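Local coordinates for protein glucuronoarabinoxylan endo-1,4-beta-xylanase (Clostridium papyrosolvens, PDB 4FMV) that probably hydrolyses internal beta-1,4 bonds of xylan as a family 30 endoxylanase, here the catalytic part of a longer protein that also carries carbohydrate-binding and dockerin regions, at residues A106-Y111 with P155-N160; N160-N165 with D187-D192; P296-V301 with K321-A326; T309-S314 with V334-N339. All blocks are in the same frame, centred on the assembly; numbering follows the deposited sequence. Where two conformers were deposited one is given.

Interaction 1 (A106-Y111 with P155-N160)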
loop_
_atom_site.group_PDB
_atom_site.type_symbol
_atom_site.label_atom_id
_atom_site.label_comp_id
_atom_site.label_asym_id
_atom_site.label_seq_id
_atom_site.Cartn_x
_atom_site.Cartn_y
_atom_site.Cartn_z
ATOM N N ALA A 106 -6.977 28.323 6.261
ATOM C CA ALA A 106 -7.089 26.872 6.450
ATOM C C ALA A 106 -8.505 26.456 6.089
ATOM O O ALA A 106 -9.433 27.236 6.261
ATOM C CB ALA A 106 -6.764 26.489 7.892
ATOM N N GLN A 107 -8.658 25.250 5.548
ATOM C CA GLN A 107 -9.959 24.761 5.106
ATOM C C GLN A 107 -10.310 23.524 5.909
ATOM O O GLN A 107 -9.434 22.718 6.215
ATOM C CB GLN A 107 -9.912 24.373 3.617
ATOM C CG GLN A 107 -9.625 25.531 2.645
ATOM C CD GLN A 107 -10.846 26.413 2.358
ATOM O OE1 GLN A 107 -11.986 26.040 2.637
ATOM N NE2 GLN A 107 -10.598 27.598 1.802
ATOM N N ARG A 108 -11.585 23.373 6.243
ATOM C CA ARG A 108 -12.068 22.139 6.849
ATOM C C ARG A 108 -13.452 21.834 6.279
ATOM O O ARG A 108 -14.083 22.715 5.687
ATOM C CB ARG A 108 -12.146 22.275 8.373
ATOM C CG ARG A 108 -13.158 23.296 8.862
ATOM C CD ARG A 108 -13.126 23.439 10.375
ATOM N NE ARG A 108 -14.108 24.392 10.882
ATOM C CZ ARG A 108 -13.988 25.036 12.047
ATOM N NH1 ARG A 108 -12.938 24.823 12.834
ATOM N NH2 ARG A 108 -14.919 25.901 12.430
ATOM N N LEU A 109 -13.914 20.596 6.466
ATOM C CA LEU A 109 -15.302 20.217 6.180
ATOM C C LEU A 109 -16.218 20.861 7.199
ATOM O O LEU A 109 -16.004 20.697 8.413
ATOM C CB LEU A 109 -15.458 18.699 6.310
ATOM C CG LEU A 109 -16.815 18.074 6.028
ATOM C CD1 LEU A 109 -17.252 18.412 4.576
ATOM C CD2 LEU A 109 -16.737 16.567 6.241
ATOM N N ARG A 110 -17.235 21.584 6.723
ATOM C CA ARG A 110 -18.246 22.134 7.613
ATOM C C ARG A 110 -18.851 21.026 8.487
ATOM O O ARG A 110 -19.159 19.942 7.993
ATOM C CB ARG A 110 -19.339 22.818 6.797
ATOM C CG ARG A 110 -18.928 24.177 6.259
ATOM C CD ARG A 110 -19.924 24.676 5.243
ATOM N NE ARG A 110 -21.274 24.629 5.777
ATOM C CZ ARG A 110 -22.300 25.293 5.257
ATOM N NH1 ARG A 110 -22.124 26.051 4.175
ATOM N NH2 ARG A 110 -23.503 25.195 5.809
ATOM N N TYR A 111 -19.014 21.283 9.777
ATOM C CA TYR A 111 -19.649 20.286 10.659
ATOM C C TYR A 111 -21.081 19.956 10.201
ATOM O O TYR A 111 -21.537 18.806 10.293
ATOM C CB TYR A 111 -19.653 20.738 12.136
ATOM C CG TYR A 111 -18.281 20.777 12.811
ATOM C CD1 TYR A 111 -17.097 20.653 12.076
ATOM C CD2 TYR A 111 -18.174 20.932 14.202
ATOM C CE1 TYR A 111 -15.826 20.689 12.724
ATOM C CE2 TYR A 111 -16.915 20.978 14.855
ATOM C CZ TYR A 111 -15.752 20.847 14.109
ATOM O OH TYR A 111 -14.525 20.891 14.744
ATOM N N PRO A 155 -7.679 15.247 15.043
ATOM C CA PRO A 155 -8.017 13.893 15.482
ATOM C C PRO A 155 -9.448 13.810 15.992
ATOM O O PRO A 155 -10.108 12.792 15.781
ATOM C CB PRO A 155 -7.028 13.650 16.621
ATOM C CG PRO A 155 -5.808 14.439 16.174
ATOM C CD PRO A 155 -6.374 15.691 15.557
ATOM N N GLN A 156 -9.927 14.860 16.653
ATOM C CA GLN A 156 -11.287 14.827 17.208
ATOM C C GLN A 156 -12.324 14.904 16.090
ATOM O O GLN A 156 -13.340 14.220 16.130
ATOM C CB GLN A 156 -11.512 15.957 18.244
ATOM C CG GLN A 156 -12.924 15.977 18.835
ATOM C CD GLN A 156 -13.199 14.785 19.725
ATOM O OE1 GLN A 156 -12.367 14.416 20.563
ATOM N NE2 GLN A 156 -14.358 14.165 19.547
ATOM N N GLU A 157 -12.072 15.736 15.087
ATOM C CA GLU A 157 -12.990 15.821 13.952
ATOM C C GLU A 157 -13.139 14.475 13.247
ATOM O O GLU A 157 -14.254 14.048 12.952
ATOM C CB GLU A 157 -12.527 16.901 12.974
ATOM C CG GLU A 157 -13.057 18.267 13.391
ATOM C CD GLU A 157 -12.221 19.417 12.895
ATOM O OE1 GLU A 157 -11.206 19.164 12.199
ATOM O OE2 GLU A 157 -12.564 20.573 13.231
ATOM N N MET A 158 -12.006 13.838 12.959
ATOM C CA MET A 158 -11.981 12.498 12.370
ATOM C C MET A 158 -12.750 11.500 13.242
ATOM O O MET A 158 -13.528 10.693 12.722
ATOM C CB MET A 158 -10.540 12.028 12.191
ATOM C CG MET A 158 -10.400 10.572 11.704
ATOM S SD MET A 158 -10.972 10.291 10.019
ATOM C CE MET A 158 -10.055 11.535 9.114
ATOM N N LEU A 159 -12.537 11.556 14.560
ATOM C CA LEU A 159 -13.290 10.714 15.501
ATOM C C LEU A 159 -14.799 10.936 15.368
ATOM O O LEU A 159 -15.569 9.976 15.275
ATOM C CB LEU A 159 -12.849 10.944 16.968
ATOM C CG LEU A 159 -13.649 10.183 18.046
ATOM C CD1 LEU A 159 -13.633 8.677 17.813
ATOM C CD2 LEU A 159 -13.192 10.512 19.468
ATOM N N ASN A 160 -15.221 12.200 15.344
ATOM C CA ASN A 160 -16.651 12.510 15.274
ATOM C C ASN A 160 -17.307 11.873 14.032
ATOM O O ASN A 160 -18.388 11.283 14.110
ATOM C CB ASN A 160 -16.875 14.020 15.259
ATOM C CG ASN A 160 -16.532 14.675 16.573
ATOM O OD1 ASN A 160 -16.474 14.015 17.613
ATOM N ND2 ASN A 160 -16.317 15.992 16.541
HETATM O O HOH W 1 -10.907 22.690 12.811
#
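The CA atoms of Y111 and E157 are 8.7 Å apart, where the chain just past strand 103-109 runs beside the first turns of helix 155-164. Long side chains bridge the interval. The hydroxyl OH of Y111 donates to OE2 of E157 in a very short bond of 2.5 Å, and the oxygen lies at the ring edge, in its plane, while the carboxylate itself stands nearly upright to the ring, 82° from it. The CG of E157 adds a carbon contact, 3.7 Å from CE1 of Y111. The partners are a hairpin formed by strands 95-100 and 103-109 and a helix of the (beta/alpha)8 barrel, so the bond ties an excursion of the chain to the barrel's outer layer. R108 comes to the same carboxylate with a straight chain from CG to NE, but its NH1 stays 4.3 Å from E157 OE2, with no N-H aimed at it. One water closes this gap, accepting from NH1 of R108 at 2.9 Å and donating to OE2 of E157 at 2.7 Å. The direct salt bridge of R108 goes to E96 instead. OE1 of E157 turns back to the backbone N of T154, the residue just before its own helix.

Interaction 2 (N160-N165 with D187-D192)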
loop_
_atom_site.group_PDB
_atom_site.type_symbol
_atom_site.label_atom_id
_atom_site.label_comp_id
_atom_site.label_asym_id
_atom_site.label_seq_id
_atom_site.Cartn_x
_atom_site.Cartn_y
_atom_site.Cartn_z
ATOM N N ASN A 160 -15.221 12.200 15.344
ATOM C CA ASN A 160 -16.651 12.510 15.274
ATOM C C ASN A 160 -17.307 11.873 14.032
ATOM O O ASN A 160 -18.388 11.283 14.110
ATOM C CB ASN A 160 -16.875 14.020 15.259
ATOM C CG ASN A 160 -16.532 14.675 16.573
ATOM O OD1 ASN A 160 -16.474 14.015 17.613
ATOM N ND2 ASN A 160 -16.317 15.992 16.541
ATOM N N PHE A 161 -16.633 11.989 12.890
ATOM C CA PHE A 161 -17.146 11.426 11.648
ATOM C C PHE A 161 -17.181 9.898 11.717
ATOM O O PHE A 161 -18.174 9.242 11.324
ATOM C CB PHE A 161 -16.285 11.875 10.463
ATOM C CG PHE A 161 -16.850 11.469 9.136
ATOM C CD1 PHE A 161 -17.751 12.280 8.480
ATOM C CD2 PHE A 161 -16.511 10.258 8.571
ATOM C CE1 PHE A 161 -18.291 11.892 7.266
ATOM C CE2 PHE A 161 -17.037 9.876 7.373
ATOM C CZ PHE A 161 -17.936 10.695 6.725
ATOM N N MET A 162 -16.083 9.326 12.190
ATOM C CA MET A 162 -16.000 7.879 12.390
ATOM C C MET A 162 -17.087 7.320 13.320
ATOM O O MET A 162 -17.612 6.238 13.055
ATOM C CB MET A 162 -14.607 7.461 12.869
ATOM C CG MET A 162 -13.491 7.587 11.805
ATOM S SD MET A 162 -13.753 6.652 10.265
ATOM C CE MET A 162 -13.583 4.952 10.848
ATOM N N LYS A 163 -17.431 8.021 14.408
ATOM C CA LYS A 163 -18.556 7.546 15.242
ATOM C C LYS A 163 -19.932 7.769 14.612
ATOM O O LYS A 163 -20.741 6.850 14.528
ATOM C CB LYS A 163 -18.557 8.172 16.656
ATOM C CG LYS A 163 -17.400 7.748 17.537
ATOM C CD LYS A 163 -17.495 8.380 18.932
ATOM C CE LYS A 163 -18.553 7.685 19.795
ATOM N NZ LYS A 163 -18.226 7.771 21.279
ATOM N N ASN A 164 -20.201 9.008 14.209
ATOM C CA ASN A 164 -21.556 9.406 13.820
ATOM C C ASN A 164 -21.963 9.280 12.373
ATOM O O ASN A 164 -23.142 9.272 12.066
ATOM C CB ASN A 164 -21.799 10.823 14.310
ATOM C CG ASN A 164 -21.575 10.928 15.790
ATOM O OD1 ASN A 164 -21.906 9.995 16.521
ATOM N ND2 ASN A 164 -20.980 12.023 16.243
ATOM N N ASN A 165 -20.983 9.128 11.501
ATOM C CA ASN A 165 -21.183 9.200 10.052
ATOM C C ASN A 165 -20.765 7.933 9.310
ATOM O O ASN A 165 -21.477 7.453 8.422
ATOM C CB ASN A 165 -20.646 10.504 9.432
ATOM C CG ASN A 165 -21.262 11.732 10.069
ATOM O OD1 ASN A 165 -20.610 12.407 10.858
ATOM N ND2 ASN A 165 -22.546 12.015 9.754
ATOM N N ASP A 187 -5.370 7.089 17.203
ATOM C CA ASP A 187 -5.601 6.565 18.543
ATOM C C ASP A 187 -7.058 6.762 18.950
ATOM O O ASP A 187 -7.634 5.893 19.580
ATOM C CB ASP A 187 -4.676 7.218 19.592
ATOM C CG ASP A 187 -3.271 6.598 19.625
ATOM O OD1 ASP A 187 -3.003 5.618 18.892
ATOM O OD2 ASP A 187 -2.424 7.098 20.391
ATOM N N PRO A 188 -7.652 7.924 18.624
ATOM C CA PRO A 188 -9.023 8.067 19.134
ATOM C C PRO A 188 -9.992 7.052 18.514
ATOM O O PRO A 188 -10.927 6.606 19.187
ATOM C CB PRO A 188 -9.389 9.508 18.747
ATOM C CG PRO A 188 -8.075 10.231 18.783
ATOM C CD PRO A 188 -7.086 9.215 18.193
ATOM N N ILE A 189 -9.770 6.697 17.251
ATOM C CA ILE A 189 -10.588 5.693 16.569
ATOM C C ILE A 189 -10.434 4.339 17.267
ATOM O O ILE A 189 -11.425 3.670 17.595
ATOM C CB ILE A 189 -10.171 5.564 15.076
ATOM C CG1 ILE A 189 -10.454 6.871 14.332
ATOM C CG2 ILE A 189 -10.882 4.396 14.396
ATOM C CD1 ILE A 189 -9.718 6.977 13.031
ATOM N N LEU A 190 -9.187 3.933 17.501
ATOM C CA LEU A 190 -8.932 2.627 18.112
ATOM C C LEU A 190 -9.475 2.537 19.546
ATOM O O LEU A 190 -9.900 1.461 19.982
ATOM C CB LEU A 190 -7.427 2.281 18.058
ATOM C CG LEU A 190 -6.830 2.294 16.641
ATOM C CD1 LEU A 190 -5.322 1.986 16.645
ATOM C CD2 LEU A 190 -7.576 1.304 15.761
ATOM N N ASN A 191 -9.487 3.658 20.268
ATOM C CA ASN A 191 -9.947 3.650 21.668
ATOM C C ASN A 191 -11.448 3.848 21.825
ATOM O O ASN A 191 -11.971 3.888 22.948
ATOM C CB ASN A 191 -9.238 4.729 22.487
ATOM C CG ASN A 191 -7.782 4.433 22.690
ATOM O OD1 ASN A 191 -7.393 3.275 22.903
ATOM N ND2 ASN A 191 -6.953 5.478 22.614
ATOM N N ASP A 192 -12.146 4.019 20.709
ATOM C CA ASP A 192 -13.585 4.177 20.794
ATOM C C ASP A 192 -14.201 2.971 20.135
ATOM O O ASP A 192 -13.903 2.673 18.978
ATOM C CB ASP A 192 -14.056 5.464 20.113
ATOM C CG ASP A 192 -15.569 5.668 20.230
ATOM O OD1 ASP A 192 -16.012 6.260 21.227
ATOM O OD2 ASP A 192 -16.316 5.229 19.327
#
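K163 and D192 supply the ionic half of this contact, M162 and I189 the apolar half. In the salt bridge, NZ of K163 stands 2.7 Å from OD1 of D192, meeting the oxygen on its syn side and 25° out of the carboxylate plane. The lysine does more than touch with its charge: its chain, bent about CG-CD (chi3 76°), crosses the carboxylate at about a right angle, with CG of K163 3.3 Å from OD2 of D192. That second oxygen has its own task. D192 is the N-cap of helix 193-198, and OD2 accepts from the backbone N of A195, so one carboxylate is divided between a helix end and a cation, each of which would favour its negative charge. On the apolar side, the CG of M162 rests 4.0 Å from CD1 of I189 and just as close to CG1, the two side chains crossing obliquely where the CA atoms come within 7.2 Å. A195 touches M162, K163 and I189 alike, and N198 gives its ND2 to the carbonyl of M162. Helix 193-198 thus packs, through A195, against both 155-164 and 183-190, which in the chain flank strand 172-178 of the parallel barrel.

Interaction 3 (P296-V301 with K321-A326)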
loop_
_atom_site.group_PDB
_atom_site.type_symbol
_atom_site.label_atom_id
_atom_site.label_comp_id
_atom_site.label_asym_id
_atom_site.label_seq_id
_atom_site.Cartn_x
_atom_site.Cartn_y
_atom_site.Cartn_z
ATOM N N PRO A 296 -2.352 -11.883 -3.042
ATOM C CA PRO A 296 -3.345 -11.663 -1.998
ATOM C C PRO A 296 -3.764 -12.992 -1.355
ATOM O O PRO A 296 -4.128 -13.947 -2.061
ATOM C CB PRO A 296 -4.515 -11.077 -2.790
ATOM C CG PRO A 296 -3.834 -10.274 -3.856
ATOM C CD PRO A 296 -2.657 -11.122 -4.266
ATOM N N GLY A 297 -3.732 -13.046 -0.026
ATOM C CA GLY A 297 -4.110 -14.263 0.660
ATOM C C GLY A 297 -2.929 -15.064 1.164
ATOM O O GLY A 297 -3.104 -15.961 1.977
ATOM N N TYR A 298 -1.727 -14.737 0.695
ATOM C CA TYR A 298 -0.502 -15.291 1.263
ATOM C C TYR A 298 -0.361 -14.750 2.681
ATOM O O TYR A 298 -1.010 -13.772 3.059
ATOM C CB TYR A 298 0.725 -14.866 0.464
ATOM C CG TYR A 298 1.007 -15.680 -0.790
ATOM C CD1 TYR A 298 -0.028 -16.125 -1.609
ATOM C CD2 TYR A 298 2.300 -15.992 -1.142
ATOM C CE1 TYR A 298 0.223 -16.849 -2.757
ATOM C CE2 TYR A 298 2.576 -16.716 -2.281
ATOM C CZ TYR A 298 1.537 -17.136 -3.093
ATOM O OH TYR A 298 1.814 -17.866 -4.225
ATOM N N LYS A 299 0.457 -15.411 3.482
ATOM C CA LYS A 299 0.758 -14.901 4.801
ATOM C C LYS A 299 2.265 -14.706 4.948
ATOM O O LYS A 299 3.045 -15.478 4.417
ATOM C CB LYS A 299 0.243 -15.874 5.859
ATOM C CG LYS A 299 -1.263 -15.958 5.886
ATOM C CD LYS A 299 -1.748 -16.996 6.864
ATOM C CE LYS A 299 -3.274 -17.021 6.894
ATOM N NZ LYS A 299 -3.750 -18.007 7.903
ATOM N N ARG A 300 2.682 -13.675 5.665
ATOM C CA ARG A 300 4.072 -13.625 6.039
ATOM C C ARG A 300 4.327 -14.760 7.035
ATOM O O ARG A 300 3.433 -15.153 7.800
ATOM C CB ARG A 300 4.429 -12.276 6.639
ATOM C CG ARG A 300 5.890 -12.153 6.972
ATOM C CD ARG A 300 6.234 -10.757 7.419
ATOM N NE ARG A 300 5.830 -10.507 8.799
ATOM C CZ ARG A 300 6.621 -10.697 9.846
ATOM N NH1 ARG A 300 7.846 -11.164 9.671
ATOM N NH2 ARG A 300 6.183 -10.437 11.068
ATOM N N VAL A 301 5.532 -15.310 7.008
ATOM C CA VAL A 301 5.932 -16.301 8.000
ATOM C C VAL A 301 7.251 -15.874 8.628
ATOM O O VAL A 301 7.948 -15.007 8.089
ATOM C CB VAL A 301 6.088 -17.700 7.376
ATOM C CG1 VAL A 301 4.765 -18.150 6.757
ATOM C CG2 VAL A 301 7.191 -17.691 6.323
ATOM N N LYS A 321 3.169 -22.444 -2.366
ATOM C CA LYS A 321 4.420 -21.806 -2.766
ATOM C C LYS A 321 5.106 -21.162 -1.550
ATOM O O LYS A 321 4.440 -20.757 -0.583
ATOM C CB LYS A 321 4.148 -20.748 -3.852
ATOM C CG LYS A 321 3.668 -21.347 -5.180
ATOM C CD LYS A 321 3.152 -20.289 -6.133
ATOM C CE LYS A 321 2.675 -20.945 -7.429
ATOM N NZ LYS A 321 1.659 -22.010 -7.156
ATOM N N ALA A 322 6.433 -21.072 -1.595
ATOM C CA ALA A 322 7.197 -20.313 -0.600
ATOM C C ALA A 322 7.892 -19.165 -1.308
ATOM O O ALA A 322 8.401 -19.349 -2.416
ATOM C CB ALA A 322 8.225 -21.196 0.063
ATOM N N VAL A 323 7.904 -17.993 -0.670
ATOM C CA VAL A 323 8.550 -16.801 -1.200
ATOM C C VAL A 323 9.489 -16.186 -0.155
ATOM O O VAL A 323 9.081 -15.959 0.998
ATOM C CB VAL A 323 7.512 -15.736 -1.620
ATOM C CG1 VAL A 323 8.210 -14.529 -2.199
ATOM C CG2 VAL A 323 6.514 -16.321 -2.640
ATOM N N ILE A 324 10.739 -15.938 -0.560
ATOM C CA ILE A 324 11.759 -15.284 0.274
ATOM C C ILE A 324 12.268 -14.062 -0.475
ATOM O O ILE A 324 12.693 -14.159 -1.633
ATOM C CB ILE A 324 12.964 -16.204 0.559
ATOM C CG1 ILE A 324 12.517 -17.456 1.313
ATOM C CG2 ILE A 324 14.057 -15.459 1.342
ATOM C CD1 ILE A 324 13.509 -18.612 1.220
ATOM N N VAL A 325 12.197 -12.909 0.182
ATOM C CA VAL A 325 12.706 -11.664 -0.366
ATOM C C VAL A 325 13.918 -11.269 0.456
ATOM O O VAL A 325 13.822 -11.036 1.682
ATOM C CB VAL A 325 11.638 -10.546 -0.324
ATOM C CG1 VAL A 325 12.211 -9.201 -0.813
ATOM C CG2 VAL A 325 10.408 -10.957 -1.141
ATOM N N ALA A 326 15.063 -11.213 -0.213
ATOM C CA ALA A 326 16.334 -10.927 0.458
ATOM C C ALA A 326 17.004 -9.716 -0.168
ATOM O O ALA A 326 17.288 -9.697 -1.368
ATOM C CB ALA A 326 17.246 -12.143 0.405
#
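Y298 touches K321 and V323 with the outer end of its ring. Its hydroxyl OH lies against the aliphatic part of the lysine, 3.4 Å from CD of K321 and 3.7 Å from CB, an oxygen resting on carbon. Beside it, CE2 of Y298 meets CG2 of V323 at 4.0 Å, with the methyl at the ring's edge near its plane and the two side chains at about a right angle. The valine offers this branch because chi1 of -178° sets CG1 anti to the backbone N and leaves CG2 beside the N. The tyrosine must span a good distance, since the CA atoms of Y298 and K321 are 9.1 Å apart.

The next shell fixes the ends. K321 runs extended from CB to CE and then bends (chi4 55°), which carries NZ away to a salt bridge with D319, a residue that Y298 also touches. T383 and I294 pack on V323. Backbone bonds from G297 and Y298 to I16 hold the turn into strand 299-303, and the positive phi of G297 (103°) suits a residue without a side chain. Further along, R300, whose CB points away from 321-326, hydrogen-bonds to Q14 and N258.

Strand 311-318 pairs antiparallel with both 299-303 and 321-328, so the tyrosine reaches over the end of the middle strand, by the turn that holds D319, to the third strand of an antiparallel meander. Such a beta structure packed beside a (beta/alpha)8 barrel is characteristic of family 30 glycoside hydrolases, and the contact lies where the chain returns to it after the last barrel helix, 282-291.

Interaction 4 (T309-S314 with V334-N339)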
loop_
_atom_site.group_PDB
_atom_site.type_symbol
_atom_site.label_atom_id
_atom_site.label_comp_id
_atom_site.label_asym_id
_atom_site.label_seq_id
_atom_site.Cartn_x
_atom_site.Cartn_y
_atom_site.Cartn_z
ATOM N N THR A 309 25.160 -8.173 8.356
ATOM C CA THR A 309 25.165 -6.729 8.132
ATOM C C THR A 309 24.627 -6.354 6.747
ATOM O O THR A 309 25.089 -6.866 5.727
ATOM C CB THR A 309 26.581 -6.168 8.210
ATOM O OG1 THR A 309 27.322 -6.861 9.226
ATOM C CG2 THR A 309 26.529 -4.671 8.510
ATOM N N ASN A 310 23.675 -5.427 6.724
ATOM C CA ASN A 310 23.092 -4.910 5.491
ATOM C C ASN A 310 22.345 -5.972 4.683
ATOM O O ASN A 310 22.082 -5.786 3.505
ATOM C CB ASN A 310 24.170 -4.253 4.624
ATOM C CG ASN A 310 24.723 -2.972 5.235
ATOM O OD1 ASN A 310 23.984 -2.163 5.806
ATOM N ND2 ASN A 310 26.031 -2.774 5.097
ATOM N N VAL A 311 21.931 -7.049 5.343
ATOM C CA VAL A 311 21.085 -8.048 4.699
ATOM C C VAL A 311 19.756 -8.099 5.433
ATOM O O VAL A 311 19.712 -8.237 6.652
ATOM C CB VAL A 311 21.739 -9.423 4.695
ATOM C CG1 VAL A 311 20.783 -10.487 4.098
ATOM C CG2 VAL A 311 23.094 -9.359 3.942
ATOM N N TYR A 312 18.675 -7.978 4.684
ATOM C CA TYR A 312 17.333 -7.938 5.259
ATOM C C TYR A 312 16.476 -8.983 4.568
ATOM O O TYR A 312 16.434 -9.037 3.340
ATOM C CB TYR A 312 16.755 -6.534 5.078
ATOM C CG TYR A 312 17.638 -5.498 5.728
ATOM C CD1 TYR A 312 17.580 -5.283 7.106
ATOM C CD2 TYR A 312 18.558 -4.764 4.980
ATOM C CE1 TYR A 312 18.403 -4.365 7.720
ATOM C CE2 TYR A 312 19.374 -3.829 5.578
ATOM C CZ TYR A 312 19.293 -3.637 6.952
ATOM O OH TYR A 312 20.115 -2.728 7.573
ATOM N N VAL A 313 15.810 -9.829 5.341
ATOM C CA VAL A 313 15.086 -10.945 4.745
ATOM C C VAL A 313 13.684 -11.085 5.313
ATOM O O VAL A 313 13.487 -10.970 6.520
ATOM C CB VAL A 313 15.863 -12.291 4.934
ATOM C CG1 VAL A 313 15.039 -13.478 4.425
ATOM C CG2 VAL A 313 17.213 -12.232 4.228
ATOM N N SER A 314 12.706 -11.320 4.443
ATOM C CA SER A 314 11.361 -11.686 4.896
ATOM C C SER A 314 10.905 -12.877 4.086
ATOM O O SER A 314 11.531 -13.202 3.093
ATOM C CB SER A 314 10.377 -10.516 4.767
ATOM O OG SER A 314 10.372 -9.937 3.468
ATOM N N VAL A 334 27.281 -10.994 -1.245
ATOM C CA VAL A 334 27.445 -11.875 -0.095
ATOM C C VAL A 334 26.648 -13.160 -0.301
ATOM O O VAL A 334 25.565 -13.132 -0.885
ATOM C CB VAL A 334 26.977 -11.189 1.205
ATOM C CG1 VAL A 334 26.886 -12.197 2.343
ATOM C CG2 VAL A 334 27.913 -10.053 1.574
ATOM N N SER A 335 27.188 -14.285 0.157
ATOM C CA SER A 335 26.470 -15.548 0.088
ATOM C C SER A 335 25.552 -15.625 1.309
ATOM O O SER A 335 25.947 -15.224 2.414
ATOM C CB SER A 335 27.437 -16.723 0.088
ATOM O OG SER A 335 27.916 -16.965 1.397
ATOM N N GLN A 336 24.329 -16.117 1.111
ATOM C CA GLN A 336 23.401 -16.313 2.226
ATOM C C GLN A 336 22.779 -17.708 2.190
ATOM O O GLN A 336 22.244 -18.143 1.157
ATOM C CB GLN A 336 22.304 -15.247 2.231
ATOM C CG GLN A 336 21.278 -15.414 3.373
ATOM C CD GLN A 336 21.894 -15.226 4.754
ATOM O OE1 GLN A 336 22.354 -14.132 5.096
ATOM N NE2 GLN A 336 21.907 -16.288 5.552
ATOM N N LYS A 337 22.859 -18.411 3.317
ATOM C CA LYS A 337 22.259 -19.738 3.438
ATOM C C LYS A 337 20.867 -19.618 4.040
ATOM O O LYS A 337 20.647 -18.860 5.004
ATOM C CB LYS A 337 23.125 -20.638 4.319
ATOM C CG LYS A 337 22.539 -22.020 4.529
ATOM C CD LYS A 337 23.385 -22.817 5.499
ATOM C CE LYS A 337 22.924 -24.268 5.601
ATOM N NZ LYS A 337 23.381 -25.031 4.409
ATOM N N PHE A 338 19.926 -20.352 3.456
ATOM C CA PHE A 338 18.553 -20.353 3.929
ATOM C C PHE A 338 18.137 -21.772 4.319
ATOM O O PHE A 338 18.458 -22.721 3.609
ATOM C CB PHE A 338 17.615 -19.851 2.837
ATOM C CG PHE A 338 17.931 -18.469 2.331
ATOM C CD1 PHE A 338 17.344 -17.359 2.907
ATOM C CD2 PHE A 338 18.775 -18.285 1.246
ATOM C CE1 PHE A 338 17.602 -16.079 2.427
ATOM C CE2 PHE A 338 19.048 -17.008 0.761
ATOM C CZ PHE A 338 18.461 -15.906 1.358
ATOM N N ASN A 339 17.419 -21.902 5.435
ATOM C CA ASN A 339 16.917 -23.195 5.911
ATOM C C ASN A 339 15.406 -23.170 6.129
ATOM O O ASN A 339 14.904 -22.363 6.913
ATOM C CB ASN A 339 17.555 -23.578 7.249
ATOM C CG ASN A 339 19.059 -23.544 7.218
ATOM O OD1 ASN A 339 19.687 -23.822 6.187
ATOM N ND2 ASN A 339 19.657 -23.223 8.362
#
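The amide of Q336, whose OE1 faces V311, has its NE2 held by two backbone carbonyls. One is K337 O, 2.9 Å away with an N-H...O angle of 168°; it lies in the amide plane of the glutamine, although NE2 is tilted 27° from the carbonyl plane. The other is S3 O, at the start of the modelled chain. With NE2 so engaged, the rotation of the amide is set, and OE1 of Q336 comes to rest 4.1 Å from the methyl CG1 of V311. The rest is hydrocarbon. CG1 of V313 meets CE1 of F338 at 4.2 Å, approaching at the ring edge rather than over a face. One face of the phenyl carries CG of Q336, 3.5 Å above its plane and toward the rim, so glutamine and phenylalanine pack against each other as well as against the valines. Both valines turn CG1 anti to the backbone N (chi1 176° in V311), which points that methyl across the interface. F338 also stacks on F372 and meets F384, while I324 touches both V313 and F338. Strand 311-318, paired with 321-328, therefore packs face to face on strand 334-341, which lies between 5-8 and 371-376.

The four contacts fall into two pairs on different parts of the fold. Interactions 1 and 2 share N160 and helix 155-164 on the barrel's outer layer, and packing such as M158 on I189 joins them. Both are partly buried and depend on a carboxylate, one gripped by a tyrosine and a water, the other by a lysine and a helix start. Interactions 3 and 4 belong to the beta structure, where the contacts are buried, carbon meets carbon or an uncharged oxygen, and K321 sends its charge to D319. Their segments alternate along the chain and touch: V325 O and S314 N, 3.0 Å apart, probably hydrogen-bond. Interactions 1 and 4 lie farthest apart, about 46 Å between centres.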